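Local structure of transcription regulator PadR N-terminal domain-containing protein (Streptococcus mutans, 3L7W) at residues L56-Q61 / K69-T74; I10-L15 / K79-L84. The protein probably binds DNA as a dimeric transcription regulator of the PadR family, through a winged helix-turn-helix domain. One frame throughout, in Å; residues are numbered along the deposited sequence.

Contact 1 (L56-Q61 / K69-T74); sequences LSTYTQ and KYYHLT
Ser57 with His72 and Tyr59 with Tyr70 are the hydrogen-bonded pairs of two antiparallel strands, and the short segments run at 148° to each other. Tyr70 N reaches Tyr59 O at 2.7 Å, almost straight on to the carbonyl, while Tyr59 N comes to Tyr70 O from a little out of its plane. On the face carrying Tyr59, Tyr70 and His72, the Tyr59 ring lies flat over the start of the Tyr70 side chain. Tyr59 CG sits between its own backbone N and carbonyl carbon (chi1 57°), which folds the ring across to the partner strand, and Tyr70 CB meets one face of the Tyr59 ring 3.6 Å from the centroid, a CH-pi contact. The two rings are nearly parallel but barely overlap. This hairpin is the wing of the winged helix-turn-helix fold of PadR proteins. Asp22 pins the same face from outside, one carboxylate oxygen bonding Tyr59 OH and the other His72 ND1. Gln61 packs its CB 3.6 Å from Tyr70 CE1 and brings its amide over the rim of one face of that ring, the planes tilted 34°. On the other face, Thr58 CG2 lies 3.4 Å from Tyr71 CD2, and Leu56 CD1 reaches the same ring carbon.

Contact 2 (I10-L15 / K79-L84); sequences IEYLIL and KHLVYL
The Tyr12 ring carries the carbonyl oxygen of Leu84 over one face, 3.9 Å above the plane and displaced toward the rim, while Leu81 CD1 comes in obliquely near Tyr12 CD1 and CE1. The His80 ring has Leu84 CG over one face, also toward the rim, and a water in its plane at the edge. These groups sit where helix 7-20, the first helix of the winged helix-turn-helix domain, meets the long C-terminal helix 75-100, which in PadR proteins serves dimerisation. The short helical segments run at 131° with their axes 9.7 Å apart, and no direct hydrogen bond joins them.

Leu84 makes contact at both ends of its side chain: its CB presses on Tyr12 CD1 at 3.5 Å, and its CD1 lies against both Tyr12 CA and Leu15 CD2. Tyr12 turns its CG anti to the backbone N (chi1 178°), which carries the ring toward the other helix; the Tyr12 and Leu84 side chains run past each other in opposite senses, and Leu81 crosses Tyr12 at about a right angle. One turn further on, Leu15 touches two more residues of the other helix through different atoms: its CB lies 4.0 Å from Leu81 CD1, and its CD2 3.7 Å from His80 CD2.

The second subunit closes in on this contact, with its Tyr3 OH hydrogen-bonded to Leu84 O and its Val99 packed on Tyr12. Within the chain, Tyr55 stacks on the His80 ring and Lys49 forms a salt bridge with Glu11 OE2. The other carboxylate oxygen, Glu11 OE1, accepts a hydrogen bond from the water at 2.6 Å, and that water is also 2.6 Å from His80 NE2, bridging the two helices.

In the fold
Contact 2 is the more central of the two, buried between helices and bordered by the second subunit; contact 1 lies farther out, on the hairpin, and no other chain of the assembly touches it. Their chemistry follows: 56-61 and 69-74 are held by backbone hydrogen bonds with tyrosines packed on both faces, whereas 10-15 and 79-84 rely on interlocking apolar side chains and one water bridge. The face of the hairpin bearing Leu56 and Leu73 joins them, since Leu73 CD1 packs on Leu15 CG at 3.6 Å and Leu56 CG on Leu15 CD1. Strand 66-73 also runs directly on into helix 75-100, with Thr74 at its N-cap, linking wing and dimerisation helix.

Contact 1 (L56-Q61 / K69-T74)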
ATOM      1  N   LEU A  56      11.230   3.237  18.878  1.00 31.97           N
ATOM      2  CA  LEU A  56      10.325   3.312  20.012  1.00 34.19           C
ATOM      3  C   LEU A  56      11.072   2.969  21.310  1.00 36.40           C
ATOM      4  O   LEU A  56      11.862   2.032  21.363  1.00 36.42           O
ATOM      5  CB  LEU A  56       9.157   2.347  19.828  1.00 26.59           C
ATOM      6  CG  LEU A  56       8.205   2.638  18.664  1.00 26.29           C
ATOM      7  CD1 LEU A  56       7.251   1.472  18.478  1.00 31.00           C
ATOM      8  CD2 LEU A  56       7.434   3.922  18.907  1.00 21.16           C
ATOM      9  N   SER A  57      10.822   3.730  22.360  1.00 27.04           N
ATOM     10  CA  SER A  57      11.284   3.319  23.664  1.00 38.71           C
ATOM     11  C   SER A  57      10.006   2.943  24.365  1.00 41.66           C
ATOM     12  O   SER A  57       8.925   3.342  23.929  1.00 38.80           O
ATOM     13  CB  SER A  57      12.008   4.453  24.393  1.00 29.99           C
ATOM     14  OG  SER A  57      11.114   5.507  24.664  1.00 39.76           O
ATOM     15  N   THR A  58      10.120   2.171  25.437  1.00 33.03           N
ATOM     16  CA  THR A  58       8.952   1.710  26.163  1.00 37.17           C
ATOM     17  C   THR A  58       9.102   1.931  27.660  1.00 40.01           C
ATOM     18  O   THR A  58      10.206   1.949  28.203  1.00 35.84           O
ATOM     19  CB  THR A  58       8.779   0.209  25.994  1.00 37.55           C
ATOM     20  OG1 THR A  58       9.974  -0.429  26.455  1.00 37.06           O
ATOM     21  CG2 THR A  58       8.513  -0.163  24.525  1.00 36.23           C
ATOM     22  N   TYR A  59       7.970   2.061  28.328  1.00 34.33           N
ATOM     23  CA  TYR A  59       7.955   2.150  29.764  1.00 33.59           C
ATOM     24  C   TYR A  59       6.640   1.574  30.186  1.00 38.34           C
ATOM     25  O   TYR A  59       5.734   1.406  29.361  1.00 32.45           O
ATOM     26  CB  TYR A  59       8.083   3.598  30.226  1.00 30.83           C
ATOM     27  CG  TYR A  59       7.026   4.519  29.676  1.00 29.13           C
ATOM     28  CD1 TYR A  59       7.204   5.157  28.452  1.00 30.19           C
ATOM     29  CD2 TYR A  59       5.855   4.765  30.380  1.00 25.81           C
ATOM     30  CE1 TYR A  59       6.247   6.030  27.950  1.00 29.17           C
ATOM     31  CE2 TYR A  59       4.878   5.619  29.872  1.00 33.17           C
ATOM     32  CZ  TYR A  59       5.088   6.252  28.656  1.00 29.74           C
ATOM     33  OH  TYR A  59       4.138   7.103  28.145  1.00 29.55           O
ATOM     34  N   THR A  60       6.526   1.247  31.463  1.00 31.91           N
ATOM     35  CA  THR A  60       5.244   0.783  31.957  1.00 29.03           C
ATOM     36  C   THR A  60       4.549   1.915  32.675  1.00 35.15           C
ATOM     37  O   THR A  60       5.181   2.872  33.102  1.00 46.31           O
ATOM     38  CB  THR A  60       5.403  -0.431  32.861  1.00 33.99           C
ATOM     39  OG1 THR A  60       6.280  -0.113  33.952  1.00 33.53           O
ATOM     40  CG2 THR A  60       6.000  -1.552  32.065  1.00 30.75           C
ATOM     41  N   GLN A  61       3.237   1.822  32.779  1.00 38.02           N
ATOM     42  CA  GLN A  61       2.464   2.859  33.428  1.00 35.66           C
ATOM     43  C   GLN A  61       1.104   2.263  33.727  1.00 44.98           C
ATOM     44  O   GLN A  61       0.547   1.518  32.919  1.00 45.66           O
ATOM     45  CB  GLN A  61       2.336   4.059  32.501  1.00 40.61           C
ATOM     46  CG  GLN A  61       1.640   5.263  33.089  1.00 38.18           C
ATOM     47  CD  GLN A  61       1.615   6.417  32.107  1.00 44.22           C
ATOM     48  OE1 GLN A  61       2.640   7.050  31.851  1.00 47.32           O
ATOM     49  NE2 GLN A  61       0.447   6.678  31.530  1.00 42.27           N
ATOM     50  N   LYS A  69       2.331  -1.600  28.960  1.00 34.61           N
ATOM     51  CA  LYS A  69       3.568  -1.241  28.296  1.00 33.83           C
ATOM     52  C   LYS A  69       3.272  -0.135  27.295  1.00 34.79           C
ATOM     53  O   LYS A  69       2.540  -0.334  26.314  1.00 35.40           O
ATOM     54  CB  LYS A  69       4.163  -2.458  27.605  1.00 36.20           C
ATOM     55  CG  LYS A  69       5.452  -2.223  26.843  1.00 38.53           C
ATOM     56  CD  LYS A  69       5.803  -3.525  26.126  1.00 40.47           C
ATOM     57  CE  LYS A  69       7.191  -3.529  25.552  1.00 44.01           C
ATOM     58  NZ  LYS A  69       7.629  -4.925  25.261  1.00 43.98           N
ATOM     59  N   TYR A  70       3.814   1.045  27.565  1.00 30.91           N
ATOM     60  CA  TYR A  70       3.662   2.166  26.651  1.00 32.32           C
ATOM     61  C   TYR A  70       4.832   2.252  25.709  1.00 35.01           C
ATOM     62  O   TYR A  70       5.981   1.949  26.071  1.00 30.36           O
ATOM     63  CB  TYR A  70       3.526   3.485  27.408  1.00 36.33           C
ATOM     64  CG  TYR A  70       2.142   3.697  27.938  1.00 32.17           C
ATOM     65  CD1 TYR A  70       1.723   3.040  29.076  1.00 31.42           C
ATOM     66  CD2 TYR A  70       1.243   4.535  27.287  1.00 34.17           C
ATOM     67  CE1 TYR A  70       0.457   3.215  29.575  1.00 37.90           C
ATOM     68  CE2 TYR A  70      -0.041   4.721  27.783  1.00 33.10           C
ATOM     69  CZ  TYR A  70      -0.424   4.052  28.926  1.00 36.32           C
ATOM     70  OH  TYR A  70      -1.688   4.199  29.448  1.00 44.25           O
ATOM     71  N   TYR A  71       4.521   2.660  24.487  1.00 30.73           N
ATOM     72  CA  TYR A  71       5.533   2.923  23.489  1.00 28.98           C
ATOM     73  C   TYR A  71       5.631   4.415  23.315  1.00 30.90           C
ATOM     74  O   TYR A  71       4.641   5.137  23.410  1.00 34.84           O
ATOM     75  CB  TYR A  71       5.148   2.272  22.161  1.00 26.29           C
ATOM     76  CG  TYR A  71       5.118   0.780  22.248  1.00 25.05           C
ATOM     77  CD1 TYR A  71       3.940   0.106  22.575  1.00 27.91           C
ATOM     78  CD2 TYR A  71       6.257   0.035  22.004  1.00 22.48           C
ATOM     79  CE1 TYR A  71       3.903  -1.267  22.653  1.00 26.84           C
ATOM     80  CE2 TYR A  71       6.233  -1.349  22.090  1.00 20.24           C
ATOM     81  CZ  TYR A  71       5.058  -1.995  22.422  1.00 33.78           C
ATOM     82  OH  TYR A  71       5.039  -3.376  22.504  1.00 42.97           O
ATOM     83  N   HIS A  72       6.842   4.870  23.052  1.00 25.94           N
ATOM     84  CA  HIS A  72       7.118   6.270  22.940  1.00 28.34           C
ATOM     85  C   HIS A  72       8.033   6.443  21.747  1.00 34.44           C
ATOM     86  O   HIS A  72       9.014   5.716  21.599  1.00 29.86           O
ATOM     87  CB  HIS A  72       7.832   6.754  24.198  1.00 28.92           C
ATOM     88  CG  HIS A  72       8.387   8.128  24.060  1.00 35.60           C
ATOM     89  ND1 HIS A  72       7.595   9.256  24.137  1.00 39.16           N
ATOM     90  CD2 HIS A  72       9.643   8.563  23.805  1.00 37.68           C
ATOM     91  CE1 HIS A  72       8.346  10.327  23.961  1.00 47.08           C
ATOM     92  NE2 HIS A  72       9.594   9.936  23.759  1.00 42.18           N
ATOM     93  N   LEU A  73       7.705   7.404  20.894  1.00 34.48           N
ATOM     94  CA  LEU A  73       8.507   7.689  19.722  1.00 33.54           C
ATOM     95  C   LEU A  73       9.793   8.413  20.118  1.00 33.59           C
ATOM     96  O   LEU A  73       9.756   9.534  20.611  1.00 36.42           O
ATOM     97  CB  LEU A  73       7.702   8.555  18.756  1.00 34.12           C
ATOM     98  CG  LEU A  73       8.275   8.671  17.348  1.00 35.92           C
ATOM     99  CD1 LEU A  73       8.446   7.282  16.729  1.00 31.64           C
ATOM    100  CD2 LEU A  73       7.364   9.557  16.484  1.00 33.59           C
ATOM    101  N   THR A  74      10.934   7.771  19.903  1.00 33.73           N
ATOM    102  CA  THR A  74      12.208   8.417  20.185  1.00 39.09           C
ATOM    103  C   THR A  74      12.484   9.467  19.113  1.00 50.53           C
ATOM    104  O   THR A  74      11.818   9.493  18.068  1.00 47.63           O
ATOM    105  CB  THR A  74      13.357   7.413  20.178  1.00 40.43           C
ATOM    106  OG1 THR A  74      13.541   6.898  18.847  1.00 36.91           O
ATOM    107  CG2 THR A  74      13.070   6.263  21.139  1.00 38.68           C
TER

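Contact 2 (I10-L15 / K79-L84)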
ATOM      1  N   ILE A  10       2.686  -0.904   8.240  1.00 20.90           N
ATOM      2  CA  ILE A  10       2.283  -1.057   9.639  1.00 22.61           C
ATOM      3  C   ILE A  10       3.235  -0.283  10.543  1.00 27.58           C
ATOM      4  O   ILE A  10       2.814   0.357  11.509  1.00 35.57           O
ATOM      5  CB  ILE A  10       2.316  -2.530  10.069  1.00 27.38           C
ATOM      6  CG1 ILE A  10       1.337  -3.361   9.222  1.00 29.77           C
ATOM      7  CG2 ILE A  10       2.011  -2.674  11.572  1.00 26.32           C
ATOM      8  CD1 ILE A  10      -0.065  -3.324   9.719  1.00 30.37           C
ATOM      9  N   GLU A  11       4.524  -0.358  10.228  1.00 28.51           N
ATOM     10  CA  GLU A  11       5.544   0.342  11.001  1.00 25.60           C
ATOM     11  C   GLU A  11       5.266   1.824  10.919  1.00 25.28           C
ATOM     12  O   GLU A  11       5.203   2.509  11.931  1.00 26.69           O
ATOM     13  CB  GLU A  11       6.946   0.028  10.474  1.00 24.19           C
ATOM     14  CG  GLU A  11       7.414  -1.373  10.840  1.00 31.76           C
ATOM     15  CD  GLU A  11       8.737  -1.748  10.209  1.00 31.47           C
ATOM     16  OE1 GLU A  11       9.385  -0.876   9.609  1.00 39.72           O
ATOM     17  OE2 GLU A  11       9.132  -2.919  10.311  1.00 38.96           O
ATOM     18  N   TYR A  12       5.087   2.308   9.696  1.00 25.14           N
ATOM     19  CA  TYR A  12       4.679   3.684   9.474  1.00 30.57           C
ATOM     20  C   TYR A  12       3.507   4.018  10.385  1.00 29.78           C
ATOM     21  O   TYR A  12       3.556   4.973  11.149  1.00 34.22           O
ATOM     22  CB  TYR A  12       4.315   3.889   8.000  1.00 30.19           C
ATOM     23  CG  TYR A  12       3.832   5.268   7.646  1.00 30.16           C
ATOM     24  CD1 TYR A  12       4.451   6.394   8.156  1.00 32.28           C
ATOM     25  CD2 TYR A  12       2.764   5.442   6.776  1.00 32.11           C
ATOM     26  CE1 TYR A  12       4.012   7.649   7.827  1.00 31.07           C
ATOM     27  CE2 TYR A  12       2.315   6.689   6.440  1.00 30.09           C
ATOM     28  CZ  TYR A  12       2.943   7.792   6.966  1.00 34.23           C
ATOM     29  OH  TYR A  12       2.508   9.040   6.630  1.00 36.18           O
ATOM     30  N   LEU A  13       2.460   3.210  10.337  1.00 27.61           N
ATOM     31  CA  LEU A  13       1.275   3.494  11.144  1.00 28.09           C
ATOM     32  C   LEU A  13       1.609   3.524  12.630  1.00 26.94           C
ATOM     33  O   LEU A  13       1.183   4.411  13.348  1.00 30.45           O
ATOM     34  CB  LEU A  13       0.170   2.470  10.866  1.00 23.02           C
ATOM     35  CG  LEU A  13      -0.422   2.614   9.447  1.00 27.39           C
ATOM     36  CD1 LEU A  13      -1.303   1.437   9.128  1.00 22.72           C
ATOM     37  CD2 LEU A  13      -1.209   3.900   9.320  1.00 21.23           C
ATOM     38  N   ILE A  14       2.358   2.534  13.094  1.00 21.07           N
ATOM     39  CA  ILE A  14       2.695   2.469  14.504  1.00 29.64           C
ATOM     40  C   ILE A  14       3.430   3.731  14.921  1.00 34.50           C
ATOM     41  O   ILE A  14       3.027   4.413  15.857  1.00 28.26           O
ATOM     42  CB  ILE A  14       3.594   1.275  14.814  1.00 24.43           C
ATOM     43  CG1 ILE A  14       2.791  -0.027  14.708  1.00 26.19           C
ATOM     44  CG2 ILE A  14       4.183   1.428  16.197  1.00 25.48           C
ATOM     45  CD1 ILE A  14       3.643  -1.259  14.663  1.00 28.95           C
ATOM     46  N   LEU A  15       4.510   4.042  14.219  1.00 25.63           N
ATOM     47  CA  LEU A  15       5.275   5.235  14.548  1.00 22.63           C
ATOM     48  C   LEU A  15       4.394   6.468  14.475  1.00 26.42           C
ATOM     49  O   LEU A  15       4.480   7.350  15.325  1.00 30.16           O
ATOM     50  CB  LEU A  15       6.463   5.375  13.608  1.00 30.94           C
ATOM     51  CG  LEU A  15       7.814   4.896  14.139  1.00 36.03           C
ATOM     52  CD1 LEU A  15       7.667   3.801  15.175  1.00 33.51           C
ATOM     53  CD2 LEU A  15       8.733   4.483  13.004  1.00 32.52           C
ATOM     54  N   LYS A  79      12.685  11.114  13.484  1.00 45.97           N
ATOM     55  CA  LYS A  79      13.398  11.263  12.225  1.00 50.14           C
ATOM     56  C   LYS A  79      12.945  10.197  11.226  1.00 51.52           C
ATOM     57  O   LYS A  79      12.699  10.482  10.049  1.00 51.26           O
ATOM     58  CB  LYS A  79      14.902  11.169  12.447  1.00 56.67           C
ATOM     59  CG  LYS A  79      15.719  11.451  11.204  1.00 66.66           C
ATOM     60  CD  LYS A  79      17.145  11.830  11.560  1.00 72.79           C
ATOM     61  CE  LYS A  79      17.889  12.339  10.337  1.00 76.70           C
ATOM     62  NZ  LYS A  79      19.268  12.774  10.689  1.00 83.15           N
ATOM     63  N   HIS A  80      12.827   8.966  11.708  1.00 40.29           N
ATOM     64  CA  HIS A  80      12.456   7.851  10.862  1.00 38.89           C
ATOM     65  C   HIS A  80      11.028   7.993  10.343  1.00 40.05           C
ATOM     66  O   HIS A  80      10.741   7.665   9.184  1.00 37.89           O
ATOM     67  CB  HIS A  80      12.591   6.549  11.626  1.00 38.19           C
ATOM     68  CG  HIS A  80      12.473   5.340  10.760  1.00 40.63           C
ATOM     69  ND1 HIS A  80      13.156   5.214   9.572  1.00 45.98           N
ATOM     70  CD2 HIS A  80      11.766   4.196  10.914  1.00 40.04           C
ATOM     71  CE1 HIS A  80      12.869   4.046   9.026  1.00 45.10           C
ATOM     72  NE2 HIS A  80      12.027   3.410   9.820  1.00 43.13           N
ATOM     73  N   LEU A  81      10.139   8.474  11.207  1.00 30.16           N
ATOM     74  CA  LEU A  81       8.747   8.658  10.838  1.00 32.24           C
ATOM     75  C   LEU A  81       8.619   9.642   9.669  1.00 35.41           C
ATOM     76  O   LEU A  81       7.763   9.469   8.796  1.00 31.60           O
ATOM     77  CB  LEU A  81       7.926   9.133  12.034  1.00 30.43           C
ATOM     78  CG  LEU A  81       6.491   9.568  11.722  1.00 34.69           C
ATOM     79  CD1 LEU A  81       5.706   8.405  11.116  1.00 27.22           C
ATOM     80  CD2 LEU A  81       5.803  10.095  12.974  1.00 32.23           C
ATOM     81  N   VAL A  82       9.477  10.661   9.659  1.00 36.12           N
ATOM     82  CA  VAL A  82       9.499  11.668   8.593  1.00 36.84           C
ATOM     83  C   VAL A  82       9.831  11.004   7.280  1.00 41.30           C
ATOM     84  O   VAL A  82       9.197  11.263   6.251  1.00 47.62           O
ATOM     85  CB  VAL A  82      10.577  12.739   8.848  1.00 43.84           C
ATOM     86  CG1 VAL A  82      10.942  13.454   7.550  1.00 43.12           C
ATOM     87  CG2 VAL A  82      10.111  13.718   9.908  1.00 39.76           C
ATOM     88  N   TYR A  83      10.844  10.150   7.324  1.00 34.65           N
ATOM     89  CA  TYR A  83      11.228   9.374   6.167  1.00 33.60           C
ATOM     90  C   TYR A  83      10.049   8.511   5.670  1.00 37.37           C
ATOM     91  O   TYR A  83       9.692   8.558   4.488  1.00 39.62           O
ATOM     92  CB  TYR A  83      12.449   8.511   6.491  1.00 33.12           C
ATOM     93  CG  TYR A  83      12.750   7.516   5.411  1.00 39.00           C
ATOM     94  CD1 TYR A  83      13.344   7.920   4.223  1.00 43.27           C
ATOM     95  CD2 TYR A  83      12.400   6.180   5.555  1.00 39.62           C
ATOM     96  CE1 TYR A  83      13.594   7.012   3.211  1.00 42.45           C
ATOM     97  CE2 TYR A  83      12.656   5.266   4.560  1.00 42.53           C
ATOM     98  CZ  TYR A  83      13.249   5.689   3.384  1.00 43.89           C
ATOM     99  OH  TYR A  83      13.499   4.779   2.380  1.00 52.25           O
ATOM    100  N   LEU A  84       9.439   7.747   6.571  1.00 31.27           N
ATOM    101  CA  LEU A  84       8.295   6.882   6.222  1.00 32.54           C
ATOM    102  C   LEU A  84       7.119   7.679   5.688  1.00 30.04           C
ATOM    103  O   LEU A  84       6.462   7.258   4.751  1.00 31.14           O
ATOM    104  CB  LEU A  84       7.825   6.068   7.424  1.00 31.66           C
ATOM    105  CG  LEU A  84       8.853   5.101   8.005  1.00 32.27           C
ATOM    106  CD1 LEU A  84       8.296   4.439   9.259  1.00 29.00           C
ATOM    107  CD2 LEU A  84       9.236   4.079   6.957  1.00 31.42           C
TER
HETATM  108  O   HOH W   1      11.171   0.978   9.933  1.00 65.18           O